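PDB 2YHG: cellulose-binding protein from Saccharophagus degradans, which probably binds polysaccharide and may hydrolyse glycosidic bonds, the part present here joining a nucleoside hydrolase-like domain to a beta-rich C-terminal domain. Local coordinates for residues A[132-137]-A[158-163]; A[277-282]-A[292-297]; A[337-342]-A[357-362]; A[412-417]-A[432-437]. One frame throughout, in Å; residues are numbered along the deposited sequence. Where two conformers were deposited one is given.

Contact 1 of 4, residues A[132-137]-A[158-163]; sequences NLIIAA and AQAVWK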
# COMPACT_ATOMS: atom_id res chain seq x y z
N ASN A 132 3.84 14.87 15.49
CA ASN A 132 4.37 14.19 16.67
C ASN A 132 4.04 12.70 16.64
O ASN A 132 4.86 11.89 17.11
CB ASN A 132 3.83 14.82 17.96
CG ASN A 132 4.45 16.14 18.28
OD1 ASN A 132 5.52 16.49 17.77
ND2 ASN A 132 3.78 16.91 19.14
N LEU A 133 2.88 12.31 16.13
CA LEU A 133 2.51 10.91 16.02
C LEU A 133 3.49 10.17 15.11
O LEU A 133 3.93 9.06 15.42
CB LEU A 133 1.06 10.81 15.51
CG LEU A 133 0.46 9.41 15.29
CD1 LEU A 133 -1.03 9.51 15.16
CD2 LEU A 133 0.99 8.73 14.00
N ILE A 134 3.88 10.78 13.99
CA ILE A 134 4.84 10.20 13.11
C ILE A 134 6.17 10.00 13.83
O ILE A 134 6.81 8.95 13.70
CB ILE A 134 4.97 11.01 11.80
CG1 ILE A 134 3.69 10.94 11.01
CG2 ILE A 134 6.16 10.55 10.99
CD1 ILE A 134 3.60 11.96 9.89
N ILE A 135 6.66 11.03 14.51
CA ILE A 135 7.91 10.89 15.26
C ILE A 135 7.85 9.69 16.21
O ILE A 135 8.77 8.87 16.27
CB ILE A 135 8.28 12.18 16.01
CG1 ILE A 135 8.52 13.34 15.03
CG2 ILE A 135 9.51 11.96 16.89
CD1 ILE A 135 8.74 14.66 15.69
N ALA A 136 6.77 9.62 16.97
CA ALA A 136 6.65 8.56 17.96
C ALA A 136 6.64 7.19 17.32
O ALA A 136 7.23 6.23 17.83
CB ALA A 136 5.42 8.76 18.82
N ALA A 137 5.99 7.07 16.17
CA ALA A 137 5.94 5.78 15.47
C ALA A 137 7.30 5.38 14.96
O ALA A 137 7.72 4.22 15.11
CB ALA A 137 4.94 5.86 14.32
N ALA A 158 7.03 16.17 6.67
CA ALA A 158 8.15 17.13 6.67
C ALA A 158 8.29 17.80 8.06
O ALA A 158 9.42 17.98 8.50
CB ALA A 158 7.99 18.15 5.58
N GLN A 159 7.19 18.13 8.72
CA GLN A 159 7.31 18.75 10.04
C GLN A 159 7.97 17.76 11.02
O GLN A 159 8.81 18.16 11.84
CB GLN A 159 5.95 19.19 10.57
CG GLN A 159 6.00 19.76 11.97
CD GLN A 159 6.76 21.07 12.06
OE1 GLN A 159 6.98 21.73 11.06
NE2 GLN A 159 7.19 21.46 13.29
N ALA A 160 7.59 16.49 10.96
CA ALA A 160 8.19 15.46 11.82
C ALA A 160 9.70 15.41 11.59
O ALA A 160 10.50 15.44 12.53
CB ALA A 160 7.56 14.12 11.52
N VAL A 161 10.10 15.27 10.33
CA VAL A 161 11.53 15.17 10.01
C VAL A 161 12.27 16.46 10.37
O VAL A 161 13.37 16.42 10.93
CB VAL A 161 11.71 14.79 8.51
CG1 VAL A 161 13.18 14.91 8.10
CG2 VAL A 161 11.16 13.42 8.22
N TRP A 162 11.67 17.61 10.09
CA TRP A 162 12.26 18.89 10.42
C TRP A 162 12.53 18.97 11.92
O TRP A 162 13.61 19.42 12.35
CB TRP A 162 11.38 20.05 9.95
CG TRP A 162 11.99 21.37 10.23
CD1 TRP A 162 12.87 22.05 9.44
CD2 TRP A 162 11.84 22.14 11.41
NE1 TRP A 162 13.29 23.18 10.06
CE2 TRP A 162 12.67 23.27 11.28
CE3 TRP A 162 11.10 21.98 12.57
CZ2 TRP A 162 12.80 24.23 12.28
CZ3 TRP A 162 11.25 22.93 13.57
CH2 TRP A 162 12.12 24.01 13.43
N LYS A 163 11.56 18.57 12.72
CA LYS A 163 11.73 18.65 14.16
C LYS A 163 12.87 17.73 14.62
O LYS A 163 13.68 18.12 15.46
CB LYS A 163 10.42 18.29 14.88
CG LYS A 163 10.60 18.21 16.42
CD LYS A 163 9.28 17.95 17.09
CE LYS A 163 9.38 17.95 18.58
NZ LYS A 163 8.03 17.74 19.17

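Contact 2 of 4, residues A[277-282]-A[292-297]; sequences GVRGMS and DTYYMY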
# COMPACT_ATOMS: atom_id res chain seq x y z
N GLY A 277 13.60 15.24 -11.02
CA GLY A 277 12.70 16.33 -11.25
C GLY A 277 11.26 15.94 -11.47
O GLY A 277 10.52 16.64 -12.16
N VAL A 278 10.80 14.88 -10.82
CA VAL A 278 9.41 14.41 -10.98
C VAL A 278 8.49 15.52 -10.46
O VAL A 278 8.52 15.87 -9.27
CB VAL A 278 9.15 13.10 -10.24
CG1 VAL A 278 7.71 12.68 -10.41
CG2 VAL A 278 10.05 12.00 -10.75
N ARG A 279 7.67 16.09 -11.32
CA ARG A 279 6.86 17.24 -10.96
C ARG A 279 5.52 16.85 -10.36
O ARG A 279 4.89 15.88 -10.78
CB ARG A 279 6.64 18.14 -12.17
CG ARG A 279 7.92 18.70 -12.79
CD ARG A 279 8.77 19.46 -11.80
NE ARG A 279 9.86 20.16 -12.46
CZ ARG A 279 11.08 20.36 -11.94
NH1 ARG A 279 11.48 19.77 -10.84
NH2 ARG A 279 11.91 21.22 -12.55
N GLY A 280 5.09 17.66 -9.41
CA GLY A 280 3.79 17.52 -8.78
C GLY A 280 2.66 18.04 -9.65
O GLY A 280 2.85 18.42 -10.81
N MET A 281 1.49 18.07 -9.07
CA MET A 281 0.28 18.48 -9.76
C MET A 281 0.27 19.97 -10.04
O MET A 281 1.04 20.75 -9.51
CB MET A 281 -0.94 18.09 -8.93
CG MET A 281 -1.03 16.59 -8.67
SD MET A 281 -2.58 16.02 -7.93
CE MET A 281 -3.61 15.94 -9.39
N SER A 282 -0.68 20.37 -10.89
CA SER A 282 -0.71 21.73 -11.42
C SER A 282 -0.91 22.78 -10.34
O SER A 282 -0.42 23.90 -10.50
CB SER A 282 -1.81 21.87 -12.45
OG SER A 282 -3.08 21.68 -11.86
N ASP A 292 15.69 21.46 -7.62
CA ASP A 292 16.47 20.64 -8.56
C ASP A 292 17.96 20.67 -8.15
O ASP A 292 18.45 21.69 -7.69
CB ASP A 292 16.36 21.20 -9.98
CG ASP A 292 14.99 20.97 -10.63
OD1 ASP A 292 14.16 20.15 -10.09
OD2 ASP A 292 14.74 21.57 -11.69
N THR A 293 18.71 19.57 -8.37
CA THR A 293 18.19 18.28 -8.82
C THR A 293 17.78 17.44 -7.61
O THR A 293 18.49 17.38 -6.62
CB THR A 293 19.29 17.49 -9.58
OG1 THR A 293 19.92 18.39 -10.51
CG2 THR A 293 18.72 16.27 -10.27
N TYR A 294 16.62 16.79 -7.73
CA TYR A 294 16.15 15.84 -6.74
C TYR A 294 15.66 14.59 -7.43
O TYR A 294 15.23 14.65 -8.58
CB TYR A 294 15.05 16.43 -5.83
CG TYR A 294 13.79 16.79 -6.55
CD1 TYR A 294 13.62 18.04 -7.13
CD2 TYR A 294 12.78 15.85 -6.72
CE1 TYR A 294 12.49 18.35 -7.83
CE2 TYR A 294 11.64 16.14 -7.48
CZ TYR A 294 11.53 17.39 -8.06
OH TYR A 294 10.46 17.72 -8.87
N TYR A 295 15.67 13.49 -6.70
CA TYR A 295 15.26 12.20 -7.24
C TYR A 295 14.13 11.62 -6.41
O TYR A 295 14.09 11.79 -5.19
CB TYR A 295 16.44 11.22 -7.25
CG TYR A 295 17.46 11.56 -8.30
CD1 TYR A 295 18.45 12.49 -8.08
CD2 TYR A 295 17.37 10.98 -9.57
CE1 TYR A 295 19.34 12.85 -9.09
CE2 TYR A 295 18.25 11.32 -10.57
CZ TYR A 295 19.22 12.27 -10.33
OH TYR A 295 20.10 12.60 -11.35
N MET A 296 13.23 10.89 -7.07
CA MET A 296 12.13 10.19 -6.45
C MET A 296 11.89 8.93 -7.23
O MET A 296 11.98 8.92 -8.45
CB MET A 296 10.82 11.03 -6.48
CG MET A 296 10.92 12.31 -5.67
SD MET A 296 9.48 13.36 -5.98
CE MET A 296 9.76 14.61 -4.73
N TYR A 297 11.55 7.83 -6.54
CA TYR A 297 11.05 6.66 -7.23
C TYR A 297 9.72 6.99 -7.86
O TYR A 297 8.88 7.65 -7.25
CB TYR A 297 10.90 5.49 -6.27
CG TYR A 297 12.21 4.87 -5.87
CD1 TYR A 297 12.94 4.09 -6.72
CD2 TYR A 297 12.73 5.09 -4.60
CE1 TYR A 297 14.15 3.50 -6.32
CE2 TYR A 297 13.94 4.54 -4.21
CZ TYR A 297 14.64 3.75 -5.06
OH TYR A 297 15.85 3.20 -4.68
O HOH W 1 12.36 13.46 -8.88

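Contact 3 of 4, residues A[337-342]-A[357-362]; sequences VVNNDA and VSLDAS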
# COMPACT_ATOMS: atom_id res chain seq x y z
N VAL A 337 0.52 -21.94 0.44
CA VAL A 337 1.68 -22.62 1.00
C VAL A 337 2.56 -23.04 -0.16
O VAL A 337 2.01 -23.50 -1.16
CB VAL A 337 1.23 -23.86 1.83
CG1 VAL A 337 2.45 -24.65 2.30
CG2 VAL A 337 0.34 -23.42 3.00
N VAL A 338 3.87 -22.83 -0.07
CA VAL A 338 4.81 -23.27 -1.09
C VAL A 338 5.92 -24.05 -0.40
O VAL A 338 6.56 -23.56 0.50
CB VAL A 338 5.38 -22.09 -1.88
CG1 VAL A 338 6.43 -22.58 -2.87
CG2 VAL A 338 4.26 -21.34 -2.60
N ASN A 339 6.11 -25.28 -0.84
CA ASN A 339 7.13 -26.17 -0.31
C ASN A 339 7.05 -26.22 1.22
O ASN A 339 8.05 -26.10 1.90
CB ASN A 339 8.52 -25.78 -0.80
CG ASN A 339 8.69 -26.06 -2.29
OD1 ASN A 339 7.83 -26.65 -2.93
ND2 ASN A 339 9.79 -25.60 -2.86
N ASN A 340 5.82 -26.35 1.72
CA ASN A 340 5.52 -26.43 3.16
C ASN A 340 5.89 -25.18 3.95
O ASN A 340 5.94 -25.21 5.18
CB ASN A 340 6.19 -27.65 3.79
CG ASN A 340 5.74 -28.95 3.16
OD1 ASN A 340 4.57 -29.12 2.81
ND2 ASN A 340 6.68 -29.86 2.97
N ASP A 341 6.03 -24.06 3.27
CA ASP A 341 6.32 -22.79 3.90
C ASP A 341 5.04 -21.95 3.82
O ASP A 341 4.57 -21.61 2.73
CB ASP A 341 7.48 -22.11 3.18
CG ASP A 341 7.89 -20.80 3.81
OD1 ASP A 341 7.01 -20.08 4.31
OD2 ASP A 341 9.07 -20.40 3.66
N ALA A 342 4.41 -21.72 4.98
CA ALA A 342 3.15 -21.04 5.06
C ALA A 342 3.30 -19.54 5.41
O ALA A 342 2.30 -18.86 5.60
CB ALA A 342 2.25 -21.72 6.08
N VAL A 357 14.12 -26.19 -10.18
CA VAL A 357 13.58 -25.95 -8.84
C VAL A 357 12.09 -26.30 -8.81
O VAL A 357 11.27 -25.64 -9.46
CB VAL A 357 13.77 -24.48 -8.39
CG1 VAL A 357 13.15 -24.26 -7.02
CG2 VAL A 357 15.27 -24.13 -8.40
N SER A 358 11.74 -27.30 -8.02
CA SER A 358 10.36 -27.66 -7.78
C SER A 358 9.69 -26.64 -6.84
O SER A 358 10.25 -26.34 -5.78
CB SER A 358 10.32 -29.06 -7.17
OG SER A 358 9.08 -29.34 -6.57
N LEU A 359 8.54 -26.12 -7.22
CA LEU A 359 7.75 -25.24 -6.36
C LEU A 359 6.35 -25.83 -6.27
O LEU A 359 5.65 -25.91 -7.26
CB LEU A 359 7.71 -23.81 -6.91
CG LEU A 359 9.05 -23.08 -7.03
CD1 LEU A 359 8.84 -21.73 -7.74
CD2 LEU A 359 9.75 -22.91 -5.71
N ASP A 360 6.01 -26.29 -5.08
CA ASP A 360 4.81 -27.08 -4.89
C ASP A 360 3.87 -26.35 -3.93
O ASP A 360 4.21 -26.17 -2.78
CB ASP A 360 5.21 -28.45 -4.31
CG ASP A 360 4.08 -29.41 -4.21
OD1 ASP A 360 2.92 -29.04 -4.48
OD2 ASP A 360 4.38 -30.56 -3.84
N ALA A 361 2.73 -25.92 -4.46
CA ALA A 361 1.74 -25.20 -3.69
C ALA A 361 0.66 -26.11 -3.11
O ALA A 361 -0.34 -25.60 -2.57
CB ALA A 361 1.11 -24.10 -4.54
N SER A 362 0.83 -27.42 -3.18
CA SER A 362 -0.07 -28.32 -2.44
C SER A 362 -0.10 -27.94 -0.91
O SER A 362 0.83 -27.66 -0.27
CB SER A 362 0.42 -29.79 -2.65
OG SER A 362 0.50 -30.07 -4.00
O HOH W 2 8.77 -29.13 -3.97

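Contact 4 of 4, residues A[412-417]-A[432-437]; sequences IHILLT and VVINVQ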
# COMPACT_ATOMS: atom_id res chain seq x y z
N ILE A 412 15.64 -14.27 -10.09
CA ILE A 412 14.50 -14.68 -10.89
C ILE A 412 13.30 -14.67 -9.95
O ILE A 412 13.33 -15.35 -8.91
CB ILE A 412 14.71 -16.06 -11.50
CG1 ILE A 412 15.81 -16.02 -12.58
CG2 ILE A 412 13.42 -16.64 -12.07
CD1 ILE A 412 16.29 -17.37 -13.07
N HIS A 413 12.27 -13.91 -10.29
CA HIS A 413 11.07 -13.83 -9.48
C HIS A 413 9.98 -14.68 -10.08
O HIS A 413 9.55 -14.46 -11.23
CB HIS A 413 10.59 -12.38 -9.35
CG HIS A 413 11.48 -11.51 -8.54
ND1 HIS A 413 11.02 -10.37 -7.92
CD2 HIS A 413 12.81 -11.59 -8.29
CE1 HIS A 413 12.06 -9.78 -7.33
NE2 HIS A 413 13.16 -10.49 -7.55
N ILE A 414 9.51 -15.66 -9.32
CA ILE A 414 8.42 -16.54 -9.70
C ILE A 414 7.24 -16.25 -8.82
O ILE A 414 7.38 -16.22 -7.60
CB ILE A 414 8.83 -18.01 -9.59
CG1 ILE A 414 10.12 -18.30 -10.38
CG2 ILE A 414 7.67 -18.90 -10.00
CD1 ILE A 414 10.00 -18.10 -11.88
N LEU A 415 6.07 -16.01 -9.40
CA LEU A 415 4.88 -15.72 -8.64
C LEU A 415 3.85 -16.82 -8.71
O LEU A 415 3.42 -17.22 -9.81
CB LEU A 415 4.26 -14.42 -9.13
CG LEU A 415 3.03 -13.95 -8.36
CD1 LEU A 415 3.35 -13.65 -6.90
CD2 LEU A 415 2.38 -12.74 -9.07
N LEU A 416 3.40 -17.29 -7.55
CA LEU A 416 2.18 -18.08 -7.46
C LEU A 416 1.01 -17.12 -7.27
O LEU A 416 1.00 -16.34 -6.32
CB LEU A 416 2.22 -19.01 -6.25
CG LEU A 416 0.92 -19.76 -5.97
CD1 LEU A 416 0.57 -20.74 -7.07
CD2 LEU A 416 0.99 -20.40 -4.57
N THR A 417 0.02 -17.21 -8.14
CA THR A 417 -1.28 -16.62 -7.92
C THR A 417 -2.28 -17.75 -7.69
O THR A 417 -2.43 -18.64 -8.52
CB THR A 417 -1.72 -15.76 -9.13
OG1 THR A 417 -0.78 -14.72 -9.33
CG2 THR A 417 -3.09 -15.12 -8.87
N VAL A 432 8.29 -16.12 -5.00
CA VAL A 432 9.52 -16.83 -4.74
C VAL A 432 10.63 -16.13 -5.49
O VAL A 432 10.64 -16.11 -6.72
CB VAL A 432 9.43 -18.30 -5.15
CG1 VAL A 432 10.69 -19.03 -4.71
CG2 VAL A 432 8.20 -18.97 -4.52
N VAL A 433 11.55 -15.51 -4.76
CA VAL A 433 12.71 -14.85 -5.35
C VAL A 433 13.86 -15.84 -5.28
O VAL A 433 14.30 -16.25 -4.20
CB VAL A 433 13.06 -13.56 -4.58
CG1 VAL A 433 14.38 -13.00 -5.08
CG2 VAL A 433 11.93 -12.54 -4.74
N ILE A 434 14.37 -16.22 -6.44
CA ILE A 434 15.44 -17.19 -6.56
C ILE A 434 16.72 -16.46 -6.95
O ILE A 434 16.82 -15.90 -8.04
CB ILE A 434 15.12 -18.29 -7.59
CG1 ILE A 434 13.76 -18.95 -7.26
CG2 ILE A 434 16.24 -19.31 -7.61
CD1 ILE A 434 13.26 -19.98 -8.28
N ASN A 435 17.66 -16.41 -6.02
CA ASN A 435 18.97 -15.84 -6.24
C ASN A 435 19.85 -16.92 -6.86
O ASN A 435 20.01 -17.98 -6.27
CB ASN A 435 19.58 -15.39 -4.91
CG ASN A 435 18.73 -14.35 -4.21
OD1 ASN A 435 18.18 -14.59 -3.15
ND2 ASN A 435 18.47 -13.27 -4.91
N VAL A 436 20.40 -16.66 -8.03
CA VAL A 436 21.06 -17.68 -8.80
C VAL A 436 22.52 -17.50 -8.67
O VAL A 436 23.07 -16.42 -8.91
CB VAL A 436 20.68 -17.62 -10.25
CG1 VAL A 436 21.39 -18.71 -11.02
CG2 VAL A 436 19.16 -17.73 -10.43
N GLN A 437 23.16 -18.62 -8.35
CA GLN A 437 24.60 -18.74 -8.39
C GLN A 437 25.13 -19.55 -9.59
O GLN A 437 24.80 -20.73 -9.81
CB GLN A 437 25.11 -19.29 -7.10

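Contact 1 of 4, residues A[132-137]-A[158-163]
I135, on helix 129-139, packs against A160 and K163 of helix 155-167 in a buried helix-helix crossing of the nucleoside hydrolase-like domain. The axes of the short segments approach to 8.5 Å at a crossing angle of -62°, a spacing consistent with the small A160 side chain. I135 CG1 lies 3.7 Å from A160 CB, while I134 reaches the same methyl with its CG2 branch, at 3.9 Å. In the K163 conformer described, the end of I135 runs on past A160, its CD1 meeting K163 CD at 3.6 Å, and the two side chains cross at about a right angle. K163 sets out with CG anti to its own backbone N (chi1 174°) and stays fully extended, which carries the ammonium group beyond the apolar patch to N132. There NZ donates to N132 OD1 over 3.1 Å, from a position tilted 35° out of the amide carbonyl plane. The stronger partner of the same ammonium is D127, which forms a salt bridge with it, so N132 adds a second grip. On the sheet side of helix 129-139, I134 and L133 rest on I32 of the parallel strand 30-35, and beyond the second helix V161 and W162 face helix 190-198.

Contact 2 of 4, residues A[277-282]-A[292-297]
Y294 is the centre of the tight part of this contact, its ring packed against the loop that follows strand 273-276. G277 CA sits over one face, 4.0 Å from the ring centroid, in a CH-pi contact, while V278 O lies at the ring edge. The hydroxyl donates to V278 O over 2.7 Å, approaching from above the carbonyl plane, and it accepts from R279 NH1 at 3.0 Å. Two bonds thus hold the phenol oxygen. With chi1 at 64°, the ring is placed between its own backbone N and carbonyl carbon, folded back toward the 277-279 backbone. The two segments are also tied directly, G277 N to Y294 O at 3.0 Å, and a water accepts from V278 N and donates to the same Y294 carbonyl. Also in the buried part, V278 CB and M296 SD are 4.3 Å apart.

Toward solvent the contact becomes a bidentate, end-on salt bridge between two exposed residues. R279 bends at chi2 (-56°) and presents NH1 and NH2 to D292, one nitrogen to each carboxylate oxygen. NH1 to OD1 is 2.8 Å and NH2 to OD2 is 3.0 Å; both oxygens use their syn lone pairs, and the two flat groups are only 2° from coplanar. NH1 therefore serves D292 and Y294 together, linking the outer salt bridge to the buried hydroxyl.

M296 and Y294 lean on helix 190-198, and the segment 292-297 runs into strand 295-298, which pairs antiparallel with strand 273-276 and bonds through Y297 to strand 203-207, at the border of the parallel sheet.

Contact 3 of 4, residues A[337-342]-A[357-362]
The side-chain amide of N339 lies alongside strand 356-360 and bonds to its backbone through both ends. ND2 donates to S358 O at 3.0 Å, with the acceptor almost in the amide plane and an angle of 171° at the hydrogen. OD1 accepts from D360 N at 2.8 Å, the donor tilted out of the carbonyl plane. L359 CD2 approaches ND2 to 3.9 Å, and the amide and the D360 carboxylate are turned 84° against each other, nearly perpendicular. N339 CG stands anti to the carbonyl carbon (chi1 -69°), which brings the amide beside the strand while the backbone N of the same residue bonds to D360 O at 2.9 Å. One asparagine therefore contributes three bonds to the strand, and a water donates to OD1, making it a double acceptor; in the S358 conformer described, the same water also bonds to S358 OG.

N339 occupies the first corner of a type I' beta turn from V338 to D341, closed by backbone bonds between those two residues in both directions. The turn leads toward strand 347-351, and through N339 it is fastened to the outer strand of the small antiparallel sheet of the C-terminal domain. V337 and V338 continue the contact with CA-H...O approaches: A361 CA is 3.1 Å from V337 O, and V338 CA comes close to D360 O.

Where strand 356-360 ends, D360 forms an Asx turn. S362 OG lies 2.7 Å from D360 OD1, which receives it on its syn lone pair, while S362 N comes from above the carboxylate plane. On the buried side, V338, L359 and A361 all pack against W376 of strand 372-378.

Contact 4 of 4, residues A[412-417]-A[432-437]
I412, I414, V432, I434 and V436 form the apolar centre of this contact, on one face of the sheet. I412 CD1 touches V436 CG2 at 3.9 Å, and I414 CG1 meets I434 CD1 at 4.1 Å, each pair crossing obliquely. V432 and I414 stand directly across from each other and meet more loosely through their CB atoms. I414, together with I412, leans on strand 372-378, through W376 and H378, while V432 and I434 reach L349 and A351 of strand 347-351.

Behind this apolar layer, the backbones are joined as antiparallel neighbours, their short axes 4.7 Å apart and their directions at 157°. I412 with I434, and I414 with V432, are hydrogen-bonded pairs, each tied by two reciprocal bonds; I434 N to I412 O, for example, is 2.8 Å. H413 and V433 are the non-hydrogen-bonded pair between them.

On the opposite face, V433 CG2 sits above the middle of the H413 imidazole, 3.7 Å from its centroid and 8° off the ring normal, a CH-pi contact. The two side chains run side by side in the same direction, and with H413 CG anti to its carbonyl carbon (chi1 -69°) the ring face is set against V433 CG2. Farther out, the imidazole nitrogens bond to D411 through NE2 and to R431 through ND1, which probably fixes the rotation of the ring. The backbone N of H413 bonds to D383, a ligand of a magnesium ion.

Strands 411-420 and 427-436 thus form an antiparallel beta hairpin, the middle pair of a four-stranded mixed sheet in the C-terminal domain, with a magnesium site beside its end.

In the fold
Contacts 3 and 4 belong to one beta-rich C-terminal unit: their centres are 12 Å apart and they touch, A361 CB meeting L416 CD2 at 3.7 Å and L359 CD1 meeting I414 CG2 at 3.8 Å. The strand gripped in contact 3 thus packs on the sheet that contains contact 4. Contacts 1 and 2 lie in the other part of the chain, with centres 22 Å apart, and helix 190-198 is a neighbour of both. Contact 1 is 42 Å from contact 3, centre to centre. Metals mark both parts: I134 is about 11 Å from the calcium ligand W151, side chain to side chain, and the side chain of I412 is about 7 Å from a magnesium ion.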